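Local coordinates for extracellular solute-binding protein, family 5 (Chelativorans sp., PDB 6WM6) that binds EDTA and related aminopolycarboxylates in the periplasm, probably as the solute-binding component of an ABC transporter, at residues K325-L328 with T329-A333; G427-P431 with L432-T436; A444-D447 with Y448-S451. All coordinates share one frame; numbering follows the deposited sequence.

Contact 1: K325-L328 with T329-A333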
loop_
_atom_site.group_PDB
_atom_site.type_symbol
_atom_site.label_atom_id
_atom_site.label_comp_id
_atom_site.label_asym_id
_atom_site.label_seq_id
_atom_site.Cartn_x
_atom_site.Cartn_y
_atom_site.Cartn_z
ATOM N N LYS A 325 -9.886 25.782 -3.858
ATOM C CA LYS A 325 -10.652 25.844 -2.621
ATOM C C LYS A 325 -12.146 25.897 -2.885
ATOM O O LYS A 325 -12.933 25.291 -2.145
ATOM C CB LYS A 325 -10.191 27.019 -1.764
ATOM C CG LYS A 325 -8.787 26.810 -1.232
ATOM C CD LYS A 325 -8.301 27.908 -0.313
ATOM C CE LYS A 325 -6.939 27.504 0.224
ATOM N NZ LYS A 325 -6.362 28.457 1.204
ATOM N N ALA A 326 -12.566 26.589 -3.942
ATOM C CA ALA A 326 -13.986 26.649 -4.248
ATOM C C ALA A 326 -14.519 25.280 -4.634
ATOM O O ALA A 326 -15.579 24.851 -4.150
ATOM C CB ALA A 326 -14.241 27.652 -5.374
ATOM N N VAL A 327 -13.788 24.559 -5.481
ATOM C CA VAL A 327 -14.202 23.206 -5.862
ATOM C C VAL A 327 -14.305 22.312 -4.639
ATOM O O VAL A 327 -15.298 21.585 -4.458
ATOM C CB VAL A 327 -13.251 22.641 -6.934
ATOM C CG1 VAL A 327 -13.365 21.115 -7.048
ATOM C CG2 VAL A 327 -13.516 23.336 -8.268
ATOM N N LEU A 328 -13.289 22.346 -3.779
ATOM C CA LEU A 328 -13.308 21.453 -2.619
ATOM C C LEU A 328 -14.430 21.810 -1.653
ATOM O O LEU A 328 -15.014 20.916 -1.028
ATOM C CB LEU A 328 -11.969 21.461 -1.898
ATOM C CG LEU A 328 -10.761 20.963 -2.705
ATOM C CD1 LEU A 328 -9.563 20.817 -1.790
ATOM C CD2 LEU A 328 -11.099 19.690 -3.429
ATOM N N THR A 329 -14.773 23.093 -1.545
ATOM C CA THR A 329 -15.850 23.519 -0.657
ATOM C C THR A 329 -17.211 23.088 -1.193
ATOM O O THR A 329 -18.096 22.707 -0.413
ATOM C CB THR A 329 -15.763 25.030 -0.492
ATOM O OG1 THR A 329 -14.518 25.376 0.121
ATOM C CG2 THR A 329 -16.896 25.586 0.385
ATOM N N ALA A 330 -17.393 23.120 -2.510
ATOM C CA ALA A 330 -18.649 22.714 -3.120
ATOM C C ALA A 330 -18.871 21.209 -3.068
ATOM O O ALA A 330 -20.024 20.745 -3.049
ATOM C CB ALA A 330 -18.672 23.180 -4.575
ATOM N N ILE A 331 -17.803 20.411 -3.065
ATOM C CA ILE A 331 -17.973 18.962 -2.980
ATOM C C ILE A 331 -18.666 18.617 -1.673
ATOM O O ILE A 331 -18.304 19.112 -0.600
ATOM C CB ILE A 331 -16.609 18.270 -3.135
ATOM C CG1 ILE A 331 -16.138 18.399 -4.566
ATOM C CG2 ILE A 331 -16.683 16.819 -2.693
ATOM C CD1 ILE A 331 -14.706 17.937 -4.798
ATOM N N ASP A 332 -19.676 17.744 -1.757
ATOM C CA ASP A 332 -20.436 17.293 -0.585
ATOM C C ASP A 332 -19.930 15.907 -0.218
ATOM O O ASP A 332 -20.362 14.908 -0.797
ATOM C CB ASP A 332 -21.925 17.265 -0.926
ATOM C CG ASP A 332 -22.811 16.955 0.272
ATOM O OD1 ASP A 332 -22.339 16.330 1.242
ATOM O OD2 ASP A 332 -24.001 17.335 0.219
ATOM N N ALA A 333 -18.998 15.843 0.739
ATOM C CA ALA A 333 -18.384 14.566 1.092
ATOM C C ALA A 333 -19.371 13.642 1.787
ATOM O O ALA A 333 -19.278 12.420 1.621
ATOM C CB ALA A 333 -17.152 14.791 1.974
#

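Contact 2: G427-P431 with L432-T436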
loop_
_atom_site.group_PDB
_atom_site.type_symbol
_atom_site.label_atom_id
_atom_site.label_comp_id
_atom_site.label_asym_id
_atom_site.label_seq_id
_atom_site.Cartn_x
_atom_site.Cartn_y
_atom_site.Cartn_z
ATOM N N GLY A 427 -21.493 16.832 -10.631
ATOM C CA GLY A 427 -22.745 17.460 -10.239
ATOM C C GLY A 427 -22.590 18.488 -9.137
ATOM O O GLY A 427 -23.275 19.514 -9.138
ATOM N N TYR A 428 -21.688 18.240 -8.183
ATOM C CA TYR A 428 -21.511 19.206 -7.099
ATOM C C TYR A 428 -20.970 20.543 -7.593
ATOM O O TYR A 428 -21.285 21.594 -7.013
ATOM C CB TYR A 428 -20.537 18.688 -6.034
ATOM C CG TYR A 428 -20.908 17.372 -5.394
ATOM C CD1 TYR A 428 -22.231 17.027 -5.124
ATOM C CD2 TYR A 428 -19.922 16.446 -5.068
ATOM C CE1 TYR A 428 -22.550 15.807 -4.549
ATOM C CE2 TYR A 428 -20.234 15.249 -4.499
ATOM C CZ TYR A 428 -21.542 14.922 -4.240
ATOM O OH TYR A 428 -21.825 13.705 -3.680
ATOM N N ILE A 429 -20.126 20.533 -8.628
ATOM C CA ILE A 429 -19.489 21.760 -9.096
ATOM C C ILE A 429 -20.221 22.409 -10.255
ATOM O O ILE A 429 -19.868 23.538 -10.635
ATOM C CB ILE A 429 -17.996 21.565 -9.425
ATOM C CG1 ILE A 429 -17.797 20.657 -10.631
ATOM C CG2 ILE A 429 -17.284 20.986 -8.201
ATOM C CD1 ILE A 429 -16.344 20.563 -11.064
ATOM N N ALA A 430 -21.232 21.751 -10.816
ATOM C CA ALA A 430 -21.984 22.362 -11.905
ATOM C C ALA A 430 -22.600 23.694 -11.493
ATOM O O ALA A 430 -22.594 24.624 -12.319
ATOM C CB ALA A 430 -23.042 21.384 -12.420
ATOM N N PRO A 431 -23.117 23.866 -10.274
ATOM C CA PRO A 431 -23.652 25.186 -9.882
ATOM C C PRO A 431 -22.616 26.297 -9.852
ATOM O O PRO A 431 -22.994 27.481 -9.836
ATOM C CB PRO A 431 -24.241 24.934 -8.488
ATOM C CG PRO A 431 -24.527 23.470 -8.453
ATOM C CD PRO A 431 -23.464 22.812 -9.297
ATOM N N LEU A 432 -21.326 25.977 -9.819
ATOM C CA LEU A 432 -20.288 26.992 -9.912
ATOM C C LEU A 432 -20.053 27.459 -11.341
ATOM O O LEU A 432 -19.230 28.357 -11.553
ATOM C CB LEU A 432 -18.975 26.455 -9.349
ATOM C CG LEU A 432 -19.021 25.911 -7.923
ATOM C CD1 LEU A 432 -17.615 25.492 -7.476
ATOM C CD2 LEU A 432 -19.632 26.916 -6.944
ATOM N N GLY A 433 -20.757 26.884 -12.314
ATOM C CA GLY A 433 -20.505 27.211 -13.702
ATOM C C GLY A 433 -19.382 26.429 -14.331
ATOM O O GLY A 433 -18.836 26.852 -15.352
ATOM N N LEU A 434 -18.991 25.304 -13.726
ATOM C CA LEU A 434 -17.920 24.456 -14.229
ATOM C C LEU A 434 -18.483 23.205 -14.880
ATOM O O LEU A 434 -19.514 22.670 -14.469
ATOM C CB LEU A 434 -17.012 24.038 -13.067
ATOM C CG LEU A 434 -16.239 25.202 -12.442
ATOM C CD1 LEU A 434 -15.604 24.760 -11.124
ATOM C CD2 LEU A 434 -15.166 25.700 -13.393
ATOM N N LYS A 435 -17.793 22.761 -15.932
ATOM C CA LYS A 435 -18.108 21.516 -16.619
ATOM C C LYS A 435 -16.914 20.582 -16.488
ATOM O O LYS A 435 -15.793 21.013 -16.216
ATOM C CB LYS A 435 -18.383 21.753 -18.098
ATOM C CG LYS A 435 -19.571 22.657 -18.380
ATOM C CD LYS A 435 -19.575 23.105 -19.839
ATOM C CE LYS A 435 -20.598 24.204 -20.082
ATOM N NZ LYS A 435 -20.338 24.960 -21.342
ATOM N N THR A 436 -17.154 19.294 -16.692
ATOM C CA THR A 436 -16.093 18.316 -16.643
ATOM C C THR A 436 -16.140 17.381 -17.841
ATOM O O THR A 436 -17.184 17.191 -18.480
ATOM C CB THR A 436 -16.143 17.457 -15.384
ATOM O OG1 THR A 436 -17.243 16.546 -15.476
ATOM C CG2 THR A 436 -16.290 18.336 -14.163
HETATM O O HOH W 1 -21.993 23.988 -15.140
#

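Contact 3: A444-D447 with Y448-S451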
loop_
_atom_site.group_PDB
_atom_site.type_symbol
_atom_site.label_atom_id
_atom_site.label_comp_id
_atom_site.label_asym_id
_atom_site.label_seq_id
_atom_site.Cartn_x
_atom_site.Cartn_y
_atom_site.Cartn_z
ATOM N N ALA A 444 -4.861 6.632 -18.063
ATOM C CA ALA A 444 -5.333 7.510 -17.002
ATOM C C ALA A 444 -4.786 7.117 -15.640
ATOM O O ALA A 444 -5.401 7.415 -14.609
ATOM C CB ALA A 444 -6.863 7.528 -16.971
ATOM N N THR A 445 -3.632 6.469 -15.599
ATOM C CA THR A 445 -3.001 6.094 -14.346
ATOM C C THR A 445 -2.136 7.231 -13.817
ATOM O O THR A 445 -1.799 8.184 -14.527
ATOM C CB THR A 445 -2.119 4.867 -14.543
ATOM O OG1 THR A 445 -1.126 5.174 -15.528
ATOM C CG2 THR A 445 -2.948 3.665 -14.997
ATOM N N ALA A 446 -1.803 7.140 -12.529
ATOM C CA ALA A 446 -0.947 8.148 -11.915
ATOM C C ALA A 446 0.409 8.237 -12.611
ATOM O O ALA A 446 0.937 9.342 -12.804
ATOM C CB ALA A 446 -0.768 7.821 -10.432
ATOM N N ASP A 447 0.982 7.092 -12.996
ATOM C CA ASP A 447 2.284 7.081 -13.664
ATOM C C ASP A 447 2.283 7.946 -14.919
ATOM O O ASP A 447 3.336 8.487 -15.314
ATOM C CB ASP A 447 2.644 5.647 -14.071
ATOM C CG ASP A 447 3.355 4.880 -12.974
ATOM O OD1 ASP A 447 3.661 5.479 -11.919
ATOM O OD2 ASP A 447 3.613 3.672 -13.176
ATOM N N TYR A 448 1.139 8.063 -15.581
ATOM C CA TYR A 448 1.050 8.771 -16.855
ATOM C C TYR A 448 0.546 10.210 -16.701
ATOM O O TYR A 448 0.398 10.906 -17.710
ATOM C CB TYR A 448 0.166 7.997 -17.821
ATOM C CG TYR A 448 0.774 6.667 -18.251
ATOM C CD1 TYR A 448 2.148 6.526 -18.390
ATOM C CD2 TYR A 448 -0.027 5.561 -18.506
ATOM C CE1 TYR A 448 2.714 5.326 -18.778
ATOM C CE2 TYR A 448 0.531 4.351 -18.893
ATOM C CZ TYR A 448 1.903 4.244 -19.027
ATOM O OH TYR A 448 2.473 3.054 -19.411
ATOM N N LEU A 449 0.319 10.686 -15.480
ATOM C CA LEU A 449 -0.076 12.078 -15.304
ATOM C C LEU A 449 1.030 13.008 -15.784
ATOM O O LEU A 449 2.226 12.749 -15.588
ATOM C CB LEU A 449 -0.377 12.378 -13.833
ATOM C CG LEU A 449 -1.630 11.743 -13.248
ATOM C CD1 LEU A 449 -1.641 11.896 -11.729
ATOM C CD2 LEU A 449 -2.885 12.345 -13.854
ATOM N N LEU A 450 0.625 14.116 -16.398
ATOM C CA LEU A 450 1.519 15.179 -16.829
ATOM C C LEU A 450 0.937 16.514 -16.376
ATOM O O LEU A 450 -0.282 16.663 -16.258
ATOM C CB LEU A 450 1.643 15.221 -18.352
ATOM C CG LEU A 450 2.160 13.945 -19.009
ATOM C CD1 LEU A 450 1.908 14.022 -20.511
ATOM C CD2 LEU A 450 3.626 13.736 -18.718
ATOM N N SER A 451 1.815 17.502 -16.174
ATOM C CA SER A 451 1.314 18.828 -15.826
ATOM C C SER A 451 0.276 19.298 -16.830
ATOM O O SER A 451 -0.631 20.064 -16.476
ATOM C CB SER A 451 2.450 19.833 -15.754
ATOM O OG SER A 451 3.339 19.532 -14.710
HETATM O O HOH W 2 3.065 11.358 -13.236
HETATM O O HOH W 3 4.016 10.829 -16.946
#

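Contact 1: K325-L328 with T329-A333
The last turn of helix 321-330 is where Lys325 and Thr329 meet, one turn apart, through a doubly gripped carbonyl. Lys325 O accepts from Thr329 N at 2.9 Å and from Thr329 OG1 at 2.8 Å. The two donors reach it from opposite faces of its carbonyl plane, each tilted out of that plane. The Thr329 torsion (chi1 -62°) sets OG1 beside its own backbone N and toward Lys325 O, and the bond then probably holds the hydroxyl there. Ala330 N to Ala326 O (3.0 Å) and Ile331 N to Val327 O (3.1 Å) continue the helical ladder. The side chains of Val327 and Ile331 cross obliquely, with Val327 CG1 4.1 Å from Ile331 CD1. Leu328 CD2 comes to 4.2 Å from the same Ile331 CD1, so that this methyl touches two branched residues of the preceding turn. All three touch Met309 of strand 305-311; Val327 and Ile331 also lie on helix 416-429, while Thr329 and Ala330 pack against helix 377-386. At Ile331 the backbone turns extended (psi 134°) and leaves the helix. Asp332 then stands at the N-cap of helix 333-340, its OD1 accepting from Asp335 N. The arrangement is that of a helix end running through a short break into the N-cap of the next helix, packed between a strand and two neighbouring helices.

Contact 2: G427-P431 with L432-T436
Ala430 O is held by Gly433 N, which donates to it at 2.9 Å, and is also approached by a water. This water lies 3.0 Å from Ala430 O and 2.9 Å from Leu434 O, placed to donate to either, and so spans the turn. One residue earlier, Leu432 N donates to Ile429 O at 3.0 Å. In both backbone bonds the donor stands well above the plane of the accepting carbonyl, as the tight 3-10 winding after helix 416-429 brings about. Gly433 ends this winding with a positive phi of 84°; at these backbone angles any beta carbon would collide with the carbonyl O of Leu432, which explains the glycine. The chain then doubles back far enough for Ala430 CA to make a nearly straight CA-H...O contact with Leu434 O, at 3.6 Å. Ile429 carries the apolar contact. Its CG1 sits between the backbone N and the carbonyl carbon (chi1 67°), which directs CD1 over to the returning chain, 3.8 Å from Thr436 CG2 and 4.1 Å from Leu434 CB. The Thr436 hydroxyl instead bonds to Thr426 OG1 in the helix. Ile429 and Leu434 both also touch Val327, whereas Leu432 lies on Ala330 and Ala380. The chemistry is thus divided: peptide groups and one water hold the backbone of the reversal, while Ile429, Leu434 and the Thr436 methyl supply its apolar contact, on the way into strand 436-439.

Contact 3: A444-D447 with Y448-S451
Ala446 and Leu449 form a snug side of two overlapping type I-like beta-turns in the loop between strands 436-439 and 456-462, whereas another side meets water. Leu449 N donates to Ala446 O at 3.1 Å in a fairly straight bond (163° at the hydrogen), and Tyr448 N donates to Thr445 O, also at 3.1 Å; both donors stand high above the plane of the carbonyl they use. The Leu449 side chain folds back over the same turn: its CG lies 3.5 Å from Ala446 O, and its CD1 4.4 Å from Ala446 CB. Phe454 and His457 also touch this leucine. With an alanine in place of Leu449 the branched end is gone, which would probably open a gap beside the Ala446 methyl and strip Phe454 and His457 of an apolar neighbour. Equally close, Thr445 OG1 sits between its backbone N and carbonyl carbon (chi1 59°), which sets it beside the Tyr448 ring, 3.2 Å from Tyr448 CD2 in an oblique approach. On the solvent side, with exposed Asp447 and Tyr448, two waters donate to Leu449 O: one also donates to Ala446 O, the other to Asp447 O. Tyr448 O and Leu450 N bond to the Asn453 amide. Backbone polar groups are thus satisfied by the turn's own bonds, by Asn453 and by two waters, while Leu449 and Ala446 bring the apolar packing.

Overall arrangement
The contacts follow one another along the chain without interleaving, all inside the family 5 solute-binding range. Contacts 1 and 2 are neighbours, with centres about 10 Å apart: the ends of helices 321-330 and 416-429 pack together, Tyr428 CD2 lying 3.8 Å from Ile331 CA and Val327 CG2 3.8 Å from Leu434 CD1. Contact 3 stands apart, its centre about 23 Å from each of the others, in the loop between strands 436-439 and 456-462. Both strands pair with 407-410 in the mixed sheet that also holds 305-311. Two helix ends and one surface loop thus belong to a single alpha/beta unit, consistent with a lobe of a periplasmic binding protein.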